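Local coordinates for protein Poly(beta-D-mannuronate) C5 epimerase (Pseudomonas syringae pv. tomato, PDB 4NK6) that epimerises beta-D-mannuronate to alpha-L-guluronate residues in polymeric alginate and, within a periplasmic complex, protects the polymer from degradation on its way to the outer membrane, at residues P28-L33 with I330-E335; I88-G93 with G129-D134; I216-P221 with R229-G234; E240-W245 with T262-I267; R363-R368 with N385-V390. All blocks are in the same frame, centred on the assembly; numbering follows the deposited sequence.

Contact 1: P28-L33 with I330-E335; sequences PVLPDL and IVAYNE
Leu30 reaches across to Tyr333 and meets the ring at its rim: CD1 lies near the ring plane, 3.6 Å from CE2, so the methyl abuts the edge of the tyrosine and not a face. The two side chains approach at a slant. The other branch of the same leucine is turned to Ile330, where CD2 of Leu30 stands 4.0 Å from CG2. That isoleucine methyl serves two partners, because CB of Pro28 also comes within 4.1 Å of Ile330 CG2. In Ile330, CG2 is anti to the backbone N (chi1, measured to CG1, is -63°), which carries this branch out to the incoming segment. Pro28 and Tyr333 come from opposite directions, and a water joins them, 2.8 Å from Pro28 O, to which it donates, and 2.7 Å from Tyr333 OH. Ala332 adds a looser apolar contact to Leu30. Residues 28-33 are an irregular stretch running over the outside of the right-handed beta-helix, ahead of helix 38-41. Around the contact, Pro28 also touches Trp355 of strand 353-355, Leu30 touches Phe308 of strand 306-308, and Leu33 reaches strand 281-288, so the N-terminal segment spans several successive strands.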
# COMPACT_ATOMS: atom_id res chain seq x y z
N PRO A 28 -13.95 19.16 -6.64
CA PRO A 28 -12.94 18.46 -7.45
C PRO A 28 -13.54 17.43 -8.39
O PRO A 28 -14.58 16.82 -8.09
CB PRO A 28 -12.05 17.78 -6.41
CG PRO A 28 -12.89 17.69 -5.18
CD PRO A 28 -13.74 18.92 -5.20
N VAL A 29 -12.89 17.25 -9.54
CA VAL A 29 -13.25 16.21 -10.49
C VAL A 29 -12.47 14.95 -10.14
O VAL A 29 -11.24 14.92 -10.23
CB VAL A 29 -12.93 16.64 -11.93
CG1 VAL A 29 -13.20 15.49 -12.90
CG2 VAL A 29 -13.74 17.87 -12.30
N LEU A 30 -13.18 13.92 -9.71
CA LEU A 30 -12.53 12.72 -9.22
C LEU A 30 -12.61 11.64 -10.29
O LEU A 30 -13.59 11.58 -11.03
CB LEU A 30 -13.19 12.26 -7.92
CG LEU A 30 -13.10 13.26 -6.77
CD1 LEU A 30 -13.96 12.80 -5.61
CD2 LEU A 30 -11.65 13.44 -6.33
N PRO A 31 -11.57 10.80 -10.39
CA PRO A 31 -11.53 9.73 -11.39
C PRO A 31 -12.75 8.84 -11.30
O PRO A 31 -13.23 8.55 -10.20
CB PRO A 31 -10.27 8.94 -11.00
CG PRO A 31 -9.43 9.90 -10.26
CD PRO A 31 -10.37 10.82 -9.54
N ASP A 32 -13.25 8.41 -12.45
CA ASP A 32 -14.36 7.48 -12.53
C ASP A 32 -13.86 6.10 -12.09
O ASP A 32 -12.79 5.68 -12.50
CB ASP A 32 -14.89 7.46 -13.97
CG ASP A 32 -15.94 6.41 -14.20
OD1 ASP A 32 -16.65 6.05 -13.25
OD2 ASP A 32 -16.05 5.94 -15.36
N LEU A 33 -14.61 5.43 -11.23
CA LEU A 33 -14.19 4.13 -10.69
C LEU A 33 -14.95 2.97 -11.32
O LEU A 33 -14.66 1.80 -11.04
CB LEU A 33 -14.40 4.09 -9.17
CG LEU A 33 -13.73 5.18 -8.33
CD1 LEU A 33 -14.15 5.05 -6.88
CD2 LEU A 33 -12.22 5.11 -8.48
N ILE A 330 -5.33 15.19 -4.06
CA ILE A 330 -6.69 15.50 -3.64
C ILE A 330 -7.16 14.47 -2.63
O ILE A 330 -7.19 13.26 -2.91
CB ILE A 330 -7.67 15.60 -4.84
CG1 ILE A 330 -7.25 16.75 -5.76
CG2 ILE A 330 -9.07 15.83 -4.34
CD1 ILE A 330 -8.04 16.82 -7.06
N VAL A 331 -7.49 14.95 -1.44
CA VAL A 331 -8.00 14.12 -0.36
C VAL A 331 -9.45 14.54 -0.13
O VAL A 331 -9.70 15.64 0.37
CB VAL A 331 -7.14 14.32 0.90
CG1 VAL A 331 -7.66 13.49 2.05
CG2 VAL A 331 -5.69 13.95 0.60
N ALA A 332 -10.40 13.70 -0.52
CA ALA A 332 -11.80 14.13 -0.60
C ALA A 332 -12.84 13.14 -0.07
O ALA A 332 -12.76 11.94 -0.33
CB ALA A 332 -12.14 14.53 -2.03
N TYR A 333 -13.82 13.66 0.65
CA TYR A 333 -15.00 12.88 1.06
C TYR A 333 -14.66 11.61 1.85
O TYR A 333 -15.39 10.62 1.77
CB TYR A 333 -15.85 12.51 -0.15
CG TYR A 333 -16.16 13.66 -1.09
CD1 TYR A 333 -16.98 14.72 -0.69
CD2 TYR A 333 -15.66 13.68 -2.38
CE1 TYR A 333 -17.27 15.77 -1.54
CE2 TYR A 333 -15.95 14.73 -3.25
CZ TYR A 333 -16.75 15.77 -2.83
OH TYR A 333 -17.04 16.80 -3.70
N ASN A 334 -13.57 11.64 2.60
CA ASN A 334 -13.22 10.49 3.43
C ASN A 334 -13.89 10.57 4.79
O ASN A 334 -14.10 11.66 5.32
CB ASN A 334 -11.70 10.39 3.60
CG ASN A 334 -10.98 10.20 2.28
OD1 ASN A 334 -11.03 9.12 1.69
ND2 ASN A 334 -10.28 11.24 1.83
N GLU A 335 -14.25 9.41 5.34
CA GLU A 335 -14.76 9.35 6.70
C GLU A 335 -13.57 8.92 7.54
O GLU A 335 -13.06 7.81 7.38
CB GLU A 335 -15.88 8.31 6.82
CG GLU A 335 -16.84 8.29 5.65
CD GLU A 335 -18.00 9.25 5.80
OE1 GLU A 335 -17.98 10.09 6.73
OE2 GLU A 335 -18.95 9.16 4.99
O HOH W 1 -16.53 16.20 -6.24

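Contact 2: I88-G93 with G129-D134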
# COMPACT_ATOMS: atom_id res chain seq x y z
N ILE A 88 9.88 -21.88 -8.41
CA ILE A 88 8.99 -22.27 -9.48
C ILE A 88 8.87 -21.07 -10.41
O ILE A 88 8.51 -19.98 -9.96
CB ILE A 88 7.60 -22.63 -8.92
CG1 ILE A 88 7.71 -23.82 -7.96
CG2 ILE A 88 6.61 -22.91 -10.06
CD1 ILE A 88 6.50 -24.00 -7.08
N MET A 89 9.20 -21.25 -11.68
CA MET A 89 9.20 -20.12 -12.61
C MET A 89 8.23 -20.26 -13.78
O MET A 89 8.12 -21.32 -14.40
CB MET A 89 10.60 -19.88 -13.15
CG MET A 89 11.64 -19.72 -12.07
SD MET A 89 13.30 -19.52 -12.74
CE MET A 89 14.25 -19.57 -11.20
N ILE A 90 7.53 -19.17 -14.07
CA ILE A 90 6.64 -19.11 -15.22
C ILE A 90 7.19 -18.12 -16.24
O ILE A 90 7.56 -17.00 -15.88
CB ILE A 90 5.23 -18.65 -14.79
CG1 ILE A 90 4.59 -19.71 -13.89
CG2 ILE A 90 4.35 -18.34 -16.01
CD1 ILE A 90 3.56 -19.15 -12.92
N SER A 91 7.26 -18.53 -17.50
CA SER A 91 7.69 -17.62 -18.56
C SER A 91 7.09 -18.01 -19.90
O SER A 91 6.49 -19.08 -20.04
CB SER A 91 9.21 -17.63 -18.68
OG SER A 91 9.63 -18.87 -19.19
N ASP A 92 7.27 -17.13 -20.88
CA ASP A 92 6.87 -17.41 -22.25
C ASP A 92 5.38 -17.75 -22.41
O ASP A 92 5.01 -18.69 -23.12
CB ASP A 92 7.76 -18.52 -22.83
CG ASP A 92 7.77 -18.52 -24.35
OD1 ASP A 92 7.62 -17.43 -24.94
OD2 ASP A 92 7.92 -19.61 -24.94
N GLY A 93 4.52 -17.00 -21.73
CA GLY A 93 3.09 -17.16 -21.93
C GLY A 93 2.30 -17.49 -20.68
O GLY A 93 2.73 -17.18 -19.56
N GLY A 129 6.11 -13.94 -18.69
CA GLY A 129 5.17 -14.85 -18.07
C GLY A 129 3.83 -14.22 -17.75
O GLY A 129 3.76 -13.03 -17.44
N ILE A 130 2.77 -15.02 -17.83
CA ILE A 130 1.43 -14.58 -17.42
C ILE A 130 0.84 -15.60 -16.44
O ILE A 130 0.60 -16.76 -16.81
CB ILE A 130 0.49 -14.43 -18.64
CG1 ILE A 130 0.99 -13.33 -19.58
CG2 ILE A 130 -0.91 -14.08 -18.17
CD1 ILE A 130 1.16 -13.77 -21.01
N PHE A 131 0.61 -15.18 -15.21
CA PHE A 131 0.22 -16.10 -14.13
C PHE A 131 -1.18 -15.77 -13.63
O PHE A 131 -1.45 -14.64 -13.26
CB PHE A 131 1.25 -15.99 -12.99
CG PHE A 131 0.95 -16.87 -11.79
CD1 PHE A 131 0.42 -18.15 -11.95
CD2 PHE A 131 1.25 -16.42 -10.51
CE1 PHE A 131 0.17 -18.96 -10.84
CE2 PHE A 131 1.00 -17.22 -9.39
CZ PHE A 131 0.46 -18.49 -9.55
N GLU A 132 -2.07 -16.77 -13.61
CA GLU A 132 -3.42 -16.54 -13.10
C GLU A 132 -3.78 -17.49 -11.96
O GLU A 132 -3.46 -18.68 -11.99
CB GLU A 132 -4.48 -16.65 -14.22
CG GLU A 132 -5.93 -16.49 -13.72
CD GLU A 132 -7.00 -16.53 -14.81
OE1 GLU A 132 -8.10 -15.97 -14.58
OE2 GLU A 132 -6.76 -17.11 -15.89
N ILE A 133 -4.42 -16.94 -10.94
CA ILE A 133 -5.12 -17.75 -9.95
C ILE A 133 -6.58 -17.31 -10.01
O ILE A 133 -6.85 -16.11 -10.01
CB ILE A 133 -4.56 -17.53 -8.52
CG1 ILE A 133 -3.04 -17.71 -8.51
CG2 ILE A 133 -5.18 -18.52 -7.53
CD1 ILE A 133 -2.39 -17.37 -7.15
N ASP A 134 -7.51 -18.27 -10.11
CA ASP A 134 -8.94 -17.93 -10.16
C ASP A 134 -9.80 -18.70 -9.14
O ASP A 134 -9.28 -19.30 -8.20
CB ASP A 134 -9.51 -18.03 -11.58
CG ASP A 134 -9.59 -19.47 -12.11
OD1 ASP A 134 -9.43 -20.44 -11.33
OD2 ASP A 134 -9.86 -19.62 -13.32
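The carbonyl oxygen of Gly93 takes the backbone N-H of Ile130, with Gly93 O and Ile130 N 2.8 Å apart and an angle of 150° at the hydrogen. The donor sits well above the carbonyl plane, 40° out of it, and so approaches away from the lone-pair directions. This bond accompanies a parallel bridge between Gly93 and Gly129. Ile130 also leans on the same peptide with its side chain: its CB lies 3.7 Å from Gly93 O, and CD1 reaches back along the glycine to within 4.0 Å of Gly93 CA.

Just before the turn, strand 88-91 runs at 115° to strand 129-133, so the two are not sheet partners there. The backbones nevertheless come very close, with Ser91 CA only 3.8 Å from Gly129 CA, an approach possible because position 129 carries no side chain. Ile90 points across this corner. Its CD1 meets Phe131 at 3.4 Å from CD1 of the ring, approaching the aromatic obliquely while the two side chains cross at about a right angle. With CG of Phe131 anti to its backbone N, the ring is swung to where Ile90 CD1 also touches its CB and CG. Leu100 of helix 97-103 also touches both Ile90 and Phe131.

Between residues 91 and 93 the chain bends from one face to another: strand 86-91 pairs with 123-124, whereas strand 93-96 pairs with 129-133. Such a sharp corner between successive parallel sheets is characteristic of a right-handed beta-helix coil.

Contact 3: I216-P221 with R229-G234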
# COMPACT_ATOMS: atom_id res chain seq x y z
N ILE A 216 4.59 -3.22 -4.69
CA ILE A 216 4.68 -2.91 -6.11
C ILE A 216 5.89 -1.99 -6.28
O ILE A 216 5.94 -0.94 -5.64
CB ILE A 216 3.41 -2.17 -6.59
CG1 ILE A 216 2.15 -2.89 -6.07
CG2 ILE A 216 3.39 -2.02 -8.10
CD1 ILE A 216 1.96 -4.31 -6.65
N SER A 217 6.85 -2.33 -7.12
CA SER A 217 8.10 -1.59 -7.07
C SER A 217 8.89 -1.51 -8.37
O SER A 217 9.14 -2.53 -9.02
CB SER A 217 9.02 -2.17 -5.98
OG SER A 217 10.21 -1.41 -5.83
N GLN A 218 9.31 -0.31 -8.72
CA GLN A 218 10.33 -0.15 -9.74
C GLN A 218 11.60 -0.86 -9.25
O GLN A 218 11.81 -1.02 -8.04
CB GLN A 218 10.60 1.34 -9.98
CG GLN A 218 11.69 1.67 -10.99
CD GLN A 218 11.44 1.06 -12.37
OE1 GLN A 218 11.71 -0.11 -12.60
NE2 GLN A 218 10.93 1.87 -13.30
N TYR A 219 12.45 -1.30 -10.18
CA TYR A 219 13.75 -1.86 -9.82
C TYR A 219 14.59 -0.81 -9.08
O TYR A 219 14.28 0.38 -9.12
CB TYR A 219 14.51 -2.31 -11.07
CG TYR A 219 13.93 -3.52 -11.77
CD1 TYR A 219 14.13 -4.79 -11.26
CD2 TYR A 219 13.18 -3.38 -12.94
CE1 TYR A 219 13.60 -5.90 -11.89
CE2 TYR A 219 12.66 -4.49 -13.58
CZ TYR A 219 12.87 -5.75 -13.05
OH TYR A 219 12.35 -6.86 -13.67
N THR A 220 15.65 -1.26 -8.42
CA THR A 220 16.60 -0.35 -7.77
C THR A 220 17.17 0.59 -8.83
O THR A 220 17.16 0.25 -10.01
CB THR A 220 17.77 -1.12 -7.08
OG1 THR A 220 18.44 -1.95 -8.05
CG2 THR A 220 17.26 -1.99 -5.94
N PRO A 221 17.65 1.78 -8.41
CA PRO A 221 18.17 2.75 -9.38
C PRO A 221 19.21 2.17 -10.35
O PRO A 221 19.07 2.37 -11.56
CB PRO A 221 18.81 3.82 -8.49
CG PRO A 221 18.01 3.77 -7.22
CD PRO A 221 17.67 2.31 -7.03
N ARG A 229 12.57 -0.36 -17.60
CA ARG A 229 11.38 -1.15 -17.88
C ARG A 229 10.07 -0.37 -17.87
O ARG A 229 9.06 -0.83 -18.40
CB ARG A 229 11.29 -2.30 -16.87
CG ARG A 229 12.24 -3.44 -17.16
CD ARG A 229 12.10 -3.89 -18.60
NE ARG A 229 12.74 -5.18 -18.84
CZ ARG A 229 13.87 -5.35 -19.53
NH1 ARG A 229 14.36 -6.57 -19.69
NH2 ARG A 229 14.50 -4.31 -20.07
N GLY A 230 10.06 0.82 -17.28
CA GLY A 230 8.81 1.53 -17.10
C GLY A 230 8.24 1.19 -15.74
O GLY A 230 8.45 0.09 -15.21
N GLU A 231 7.52 2.13 -15.16
CA GLU A 231 7.05 1.95 -13.80
C GLU A 231 5.93 0.90 -13.75
O GLU A 231 5.12 0.82 -14.67
CB GLU A 231 6.62 3.30 -13.23
CG GLU A 231 7.70 4.36 -13.42
CD GLU A 231 7.38 5.68 -12.76
OE1 GLU A 231 6.27 6.20 -12.95
OE2 GLU A 231 8.27 6.21 -12.05
N PRO A 232 5.91 0.09 -12.69
CA PRO A 232 4.88 -0.95 -12.61
C PRO A 232 3.50 -0.32 -12.40
O PRO A 232 3.42 0.84 -12.01
CB PRO A 232 5.29 -1.76 -11.37
CG PRO A 232 6.03 -0.75 -10.51
CD PRO A 232 6.75 0.14 -11.48
N THR A 233 2.44 -1.07 -12.69
CA THR A 233 1.09 -0.59 -12.43
C THR A 233 0.14 -1.76 -12.17
O THR A 233 0.56 -2.92 -12.11
CB THR A 233 0.56 0.26 -13.59
OG1 THR A 233 -0.61 0.96 -13.17
CG2 THR A 233 0.25 -0.62 -14.81
N GLY A 234 -1.15 -1.45 -11.99
CA GLY A 234 -2.15 -2.48 -11.75
C GLY A 234 -3.29 -2.06 -10.84
O GLY A 234 -3.47 -0.88 -10.54
O HOH W 2 10.84 4.91 -12.21
O HOH W 3 11.92 -7.18 -16.45
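Ile216 starts the segment on a strand of the right-handed beta-helix, and the contact spans the excursion, including helix 221-227, by which the chain leaves one face and returns on the next. The two touching parts run nearly opposite, 162° apart. Ile216 lays CG2 beside the ring of Pro232, 3.8 Å from its CG, the side chains sliding past each other in opposite directions. At Ser217 it is the backbone that packs on this proline; the hydroxyl donates to Gln218 O of the next residue, and the Ser217 side chain is about 9 Å from that of His274, the inferred proton acceptor.

Gln218 has CG anti to the backbone N and then bends at chi2 (57°), folding the amide back toward the chain. Its OE1 accepts the N-H of Tyr219 at 2.8 Å from the nitrogen, in the carbonyl plane and on a lone pair. This bond restrains the amide's rotation, with NE2 facing residues 230-231, where a water accepts from Gln218 NE2 and donates to Glu231 OE2; Glu231 OE1 is bound by His278.

Tyr219 stacks on Trp189 and hydrogen-bonds through OH to Glu153. Across the contact, the aliphatic stem of Arg229 crosses it obliquely, CG 3.8 Å from Tyr219 CE2. Arg229 NH2 bonds to Leu227 O and NE forms a salt bridge with Glu127, while a water joins the two polar ends, 2.8 Å from Tyr219 OH and 3.2 Å from Arg229 NE.

Contact 4: E240-W245 with T262-I267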
# COMPACT_ATOMS: atom_id res chain seq x y z
N GLU A 240 -9.41 -8.22 0.54
CA GLU A 240 -9.26 -8.05 1.98
C GLU A 240 -7.89 -8.50 2.45
O GLU A 240 -7.42 -9.58 2.10
CB GLU A 240 -10.39 -8.80 2.72
CG GLU A 240 -10.26 -8.75 4.23
CD GLU A 240 -11.55 -9.13 4.95
OE1 GLU A 240 -12.63 -8.71 4.51
OE2 GLU A 240 -11.47 -9.85 5.97
N PHE A 241 -7.23 -7.63 3.22
CA PHE A 241 -5.86 -7.86 3.68
C PHE A 241 -5.81 -7.68 5.19
O PHE A 241 -6.24 -6.65 5.72
CB PHE A 241 -4.91 -6.87 2.99
CG PHE A 241 -4.97 -6.96 1.49
CD1 PHE A 241 -5.92 -6.24 0.78
CD2 PHE A 241 -4.11 -7.80 0.79
CE1 PHE A 241 -6.00 -6.34 -0.61
CE2 PHE A 241 -4.20 -7.91 -0.60
CZ PHE A 241 -5.14 -7.18 -1.30
N ALA A 242 -5.30 -8.69 5.88
CA ALA A 242 -5.30 -8.70 7.34
C ALA A 242 -3.96 -9.20 7.88
O ALA A 242 -3.34 -10.06 7.28
CB ALA A 242 -6.44 -9.59 7.85
N ASP A 243 -3.54 -8.65 9.02
CA ASP A 243 -2.34 -9.12 9.71
C ASP A 243 -1.07 -8.98 8.86
O ASP A 243 -0.08 -9.68 9.09
CB ASP A 243 -2.52 -10.57 10.17
CG ASP A 243 -1.52 -10.97 11.26
OD1 ASP A 243 -1.43 -10.24 12.26
OD2 ASP A 243 -0.80 -11.98 11.09
N MET A 244 -1.12 -8.08 7.88
CA MET A 244 0.02 -7.80 7.01
C MET A 244 0.97 -6.83 7.70
O MET A 244 0.53 -5.96 8.45
CB MET A 244 -0.45 -7.16 5.70
CG MET A 244 -1.70 -7.81 5.07
SD MET A 244 -1.39 -9.25 4.04
CE MET A 244 -0.63 -8.45 2.61
N TRP A 245 2.27 -6.96 7.44
CA TRP A 245 3.23 -5.98 7.98
C TRP A 245 2.92 -4.58 7.44
O TRP A 245 2.67 -3.66 8.22
CB TRP A 245 4.67 -6.43 7.67
CG TRP A 245 5.75 -5.49 8.13
CD1 TRP A 245 6.50 -4.67 7.35
CD2 TRP A 245 6.21 -5.30 9.48
NE1 TRP A 245 7.39 -3.96 8.12
CE2 TRP A 245 7.24 -4.33 9.43
CE3 TRP A 245 5.85 -5.83 10.72
CZ2 TRP A 245 7.91 -3.88 10.57
CZ3 TRP A 245 6.52 -5.39 11.86
CH2 TRP A 245 7.54 -4.42 11.78
N THR A 262 -10.88 -3.99 2.07
CA THR A 262 -10.83 -3.90 3.52
C THR A 262 -9.41 -4.21 3.98
O THR A 262 -8.88 -5.29 3.70
CB THR A 262 -11.85 -4.85 4.18
OG1 THR A 262 -13.19 -4.38 3.94
CG2 THR A 262 -11.63 -4.91 5.68
N TYR A 263 -8.79 -3.24 4.66
CA TYR A 263 -7.48 -3.41 5.27
C TYR A 263 -7.67 -3.43 6.78
O TYR A 263 -7.88 -2.39 7.40
CB TYR A 263 -6.54 -2.26 4.88
CG TYR A 263 -6.02 -2.39 3.47
CD1 TYR A 263 -4.85 -3.08 3.20
CD2 TYR A 263 -6.73 -1.86 2.39
CE1 TYR A 263 -4.37 -3.24 1.91
CE2 TYR A 263 -6.26 -2.00 1.09
CZ TYR A 263 -5.09 -2.69 0.86
OH TYR A 263 -4.62 -2.85 -0.43
N ARG A 264 -7.61 -4.62 7.37
CA ARG A 264 -7.97 -4.76 8.77
C ARG A 264 -6.84 -5.34 9.61
O ARG A 264 -6.21 -6.32 9.23
CB ARG A 264 -9.24 -5.63 8.91
CG ARG A 264 -9.10 -7.03 8.33
CD ARG A 264 -10.36 -7.87 8.53
NE ARG A 264 -10.77 -7.94 9.93
CZ ARG A 264 -11.89 -8.52 10.35
NH1 ARG A 264 -12.20 -8.54 11.65
NH2 ARG A 264 -12.72 -9.09 9.48
N ASP A 265 -6.58 -4.71 10.75
CA ASP A 265 -5.67 -5.26 11.75
C ASP A 265 -4.28 -5.53 11.17
O ASP A 265 -3.64 -6.53 11.52
CB ASP A 265 -6.26 -6.55 12.33
CG ASP A 265 -7.70 -6.36 12.79
OD1 ASP A 265 -7.98 -5.33 13.44
OD2 ASP A 265 -8.55 -7.22 12.49
N ASN A 266 -3.82 -4.66 10.29
CA ASN A 266 -2.44 -4.78 9.81
C ASN A 266 -1.47 -4.19 10.81
O ASN A 266 -1.87 -3.44 11.70
CB ASN A 266 -2.31 -4.14 8.43
CG ASN A 266 -3.19 -4.83 7.42
OD1 ASN A 266 -2.99 -6.00 7.12
ND2 ASN A 266 -4.20 -4.12 6.92
N ILE A 267 -0.19 -4.54 10.70
CA ILE A 267 0.73 -4.25 11.78
C ILE A 267 1.22 -2.80 11.79
O ILE A 267 0.96 -2.06 12.74
CB ILE A 267 1.94 -5.22 11.80
CG1 ILE A 267 1.48 -6.67 11.65
CG2 ILE A 267 2.77 -5.01 13.07
CD1 ILE A 267 0.43 -7.14 12.66
O HOH W 4 -3.51 -8.84 12.93
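Strands 240-242 and 262-264 run parallel, 8° apart in direction and 4.8 Å between axes, as adjacent coils of the right-handed beta-helix, pairing Glu240 with Thr262, Phe241 with Tyr263 and Ala242 with Arg264. Phe241 bonds on both sides of its CA, its N-H going to Thr262 O and its C=O receiving Arg264 N. Phe241 and Tyr263 point the same way on one side. Their rings are nearly parallel, 14° apart, but slid so far that they barely overlap, with Phe241 CD1 over a face of Tyr263 and 3.6 Å from its CE1. Ile236 touches both side chains.

The face of Glu240 and Arg264 carries the charges, with Ala242 CB against the Arg264 stem. Their salt bridge is long, Glu240 OE2 to Arg264 NH2 3.8 Å, with the carboxylate oxygen near the guanidinium plane; Arg264 also has a weak link to Asp265.

Beyond the strands the two segments turn together. Water bridges Asp243 OD1 to Asp265 O, while Asp243 OD2 binds Ser203 and Arg183. Ile267 N donates to Met244 O almost straight, at 173°. Asn266, with CG anti to its carbonyl carbon, directs its amide back across the turn: OD1 accepts Met244 N at 2.9 Å, in the carbonyl plane on a lone pair, and ND2 makes a weak bond to Phe241 O.

Contact 5: R363-R368 with N385-V390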
# COMPACT_ATOMS: atom_id res chain seq x y z
N ARG A 363 -8.62 11.06 18.52
CA ARG A 363 -8.23 11.36 19.90
C ARG A 363 -7.45 12.67 20.02
O ARG A 363 -7.52 13.35 21.04
CB ARG A 363 -7.43 10.21 20.55
CG ARG A 363 -8.28 8.98 20.86
CD ARG A 363 -7.48 7.86 21.49
NE ARG A 363 -8.26 6.63 21.55
CZ ARG A 363 -7.87 5.52 22.17
NH1 ARG A 363 -6.70 5.48 22.79
NH2 ARG A 363 -8.65 4.45 22.17
N ARG A 364 -6.72 13.02 18.97
CA ARG A 364 -5.95 14.26 18.98
C ARG A 364 -6.60 15.30 18.05
O ARG A 364 -7.76 15.63 18.25
CB ARG A 364 -4.47 14.00 18.69
CG ARG A 364 -3.81 13.19 19.82
CD ARG A 364 -2.28 13.08 19.71
NE ARG A 364 -1.61 14.38 19.76
CZ ARG A 364 -1.29 15.02 20.88
NH1 ARG A 364 -0.70 16.20 20.83
NH2 ARG A 364 -1.57 14.49 22.07
N HIS A 365 -5.87 15.82 17.06
CA HIS A 365 -6.44 16.86 16.20
C HIS A 365 -7.21 16.30 15.01
O HIS A 365 -6.85 15.25 14.48
CB HIS A 365 -5.34 17.80 15.67
CG HIS A 365 -4.44 18.34 16.74
ND1 HIS A 365 -4.81 19.39 17.56
CD2 HIS A 365 -3.20 17.97 17.13
CE1 HIS A 365 -3.83 19.64 18.41
NE2 HIS A 365 -2.84 18.80 18.16
N GLY A 366 -8.25 17.00 14.56
CA GLY A 366 -8.96 16.60 13.35
C GLY A 366 -8.04 16.63 12.13
O GLY A 366 -7.77 15.60 11.52
N ILE A 367 -7.57 17.82 11.78
CA ILE A 367 -6.63 17.99 10.68
C ILE A 367 -5.39 18.75 11.18
O ILE A 367 -5.50 19.89 11.65
CB ILE A 367 -7.27 18.78 9.52
CG1 ILE A 367 -8.46 18.02 8.94
CG2 ILE A 367 -6.24 19.07 8.42
CD1 ILE A 367 -9.34 18.84 7.96
N ARG A 368 -4.23 18.12 11.10
CA ARG A 368 -3.00 18.78 11.51
C ARG A 368 -2.09 19.03 10.32
O ARG A 368 -1.88 18.15 9.48
CB ARG A 368 -2.27 17.99 12.61
CG ARG A 368 -0.95 18.64 13.04
CD ARG A 368 -0.48 18.16 14.42
NE ARG A 368 -0.06 16.76 14.44
CZ ARG A 368 1.20 16.36 14.33
NH1 ARG A 368 1.49 15.07 14.39
NH2 ARG A 368 2.18 17.26 14.17
N ASN A 385 -13.29 16.03 17.85
CA ASN A 385 -11.93 15.55 18.02
C ASN A 385 -11.43 15.93 19.40
O ASN A 385 -11.90 16.92 19.97
CB ASN A 385 -11.01 16.09 16.92
CG ASN A 385 -11.44 15.62 15.54
OD1 ASN A 385 -11.21 14.47 15.17
ND2 ASN A 385 -12.10 16.49 14.79
N GLY A 386 -10.51 15.15 19.93
CA GLY A 386 -10.05 15.35 21.30
C GLY A 386 -9.34 16.68 21.49
O GLY A 386 -9.42 17.29 22.56
N LEU A 387 -8.64 17.14 20.47
CA LEU A 387 -7.90 18.40 20.62
C LEU A 387 -8.47 19.49 19.70
O LEU A 387 -9.63 19.89 19.87
CB LEU A 387 -6.39 18.19 20.43
CG LEU A 387 -5.78 17.27 21.50
CD1 LEU A 387 -4.33 16.89 21.16
CD2 LEU A 387 -5.86 17.88 22.93
N MET A 388 -7.69 19.98 18.74
CA MET A 388 -8.18 21.03 17.84
C MET A 388 -8.92 20.42 16.66
O MET A 388 -8.65 19.28 16.26
CB MET A 388 -7.04 21.91 17.33
CG MET A 388 -6.31 22.70 18.39
SD MET A 388 -7.34 23.96 19.17
CE MET A 388 -6.15 24.65 20.33
N GLY A 389 -9.85 21.18 16.09
CA GLY A 389 -10.45 20.77 14.82
C GLY A 389 -9.39 20.85 13.73
O GLY A 389 -9.17 19.88 13.01
N VAL A 390 -8.74 22.00 13.62
CA VAL A 390 -7.64 22.19 12.69
C VAL A 390 -6.44 22.80 13.42
O VAL A 390 -6.59 23.77 14.17
CB VAL A 390 -8.06 23.09 11.50
CG1 VAL A 390 -6.85 23.50 10.65
CG2 VAL A 390 -9.11 22.39 10.64
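Two flat groups share one methyl, CD1 of Leu387. It lies over the centre of the Arg364 guanidinium, 3.6 Å above its plane, and also over one face of the His365 ring, offset toward the rim, in a CH-pi contact 4.1 Å from the centroid. At the edge of the imidazole, in its plane, stands Met388 CA. His365 ND1 accepts the backbone N-H of Met388 at 3.2 Å, although that nitrogen is tilted 29° from the ring plane. With chi1 at -51°, CG of His365 lies anti to the carbonyl carbon and the ring runs alongside Met388. The bond identifies ND1 as an acceptor, and Tyr391 meets the ring from outside the segment.

Under the side chains the backbones stay in step: Leu387 N donates to Arg364 O, Gly366 N to Met388 O and Ile367 N to Gly389 O at 2.9 Å. Gly366 CA packs on the flat amide of Asn385, 3.5 Å from its CG. That amide in turn bonds to Asn425, to Asn362 and to Val359, joining neighbouring turns. Ile367 and Val390 then begin a parallel bridge. Matching turns placed one above another, with an asparagine inside, are characteristic of the stacked coils of a right-handed beta-helix.

From the N terminus, residues 28-33 wait almost three hundred residues for their partner, so contact 1 closes by far the longest loop, pinning the N-terminal segment to the outside of a later coil at strand 330-337; contacts 2, 3 and 4 all fall within it, one after another. Contact 2 joins coils near the N-terminal end of the beta-helix, its centre about 35 Å from that of contact 1. Contact 3 closes a short helical excursion; strand 233-236, entered at its end, leads straight to strand 240-242, where contact 4 links two neighbouring coils. Contact 5 opens only after contact 1 has closed and pairs later coils, its centre about 48 Å from that of contact 2. None of the loops cross.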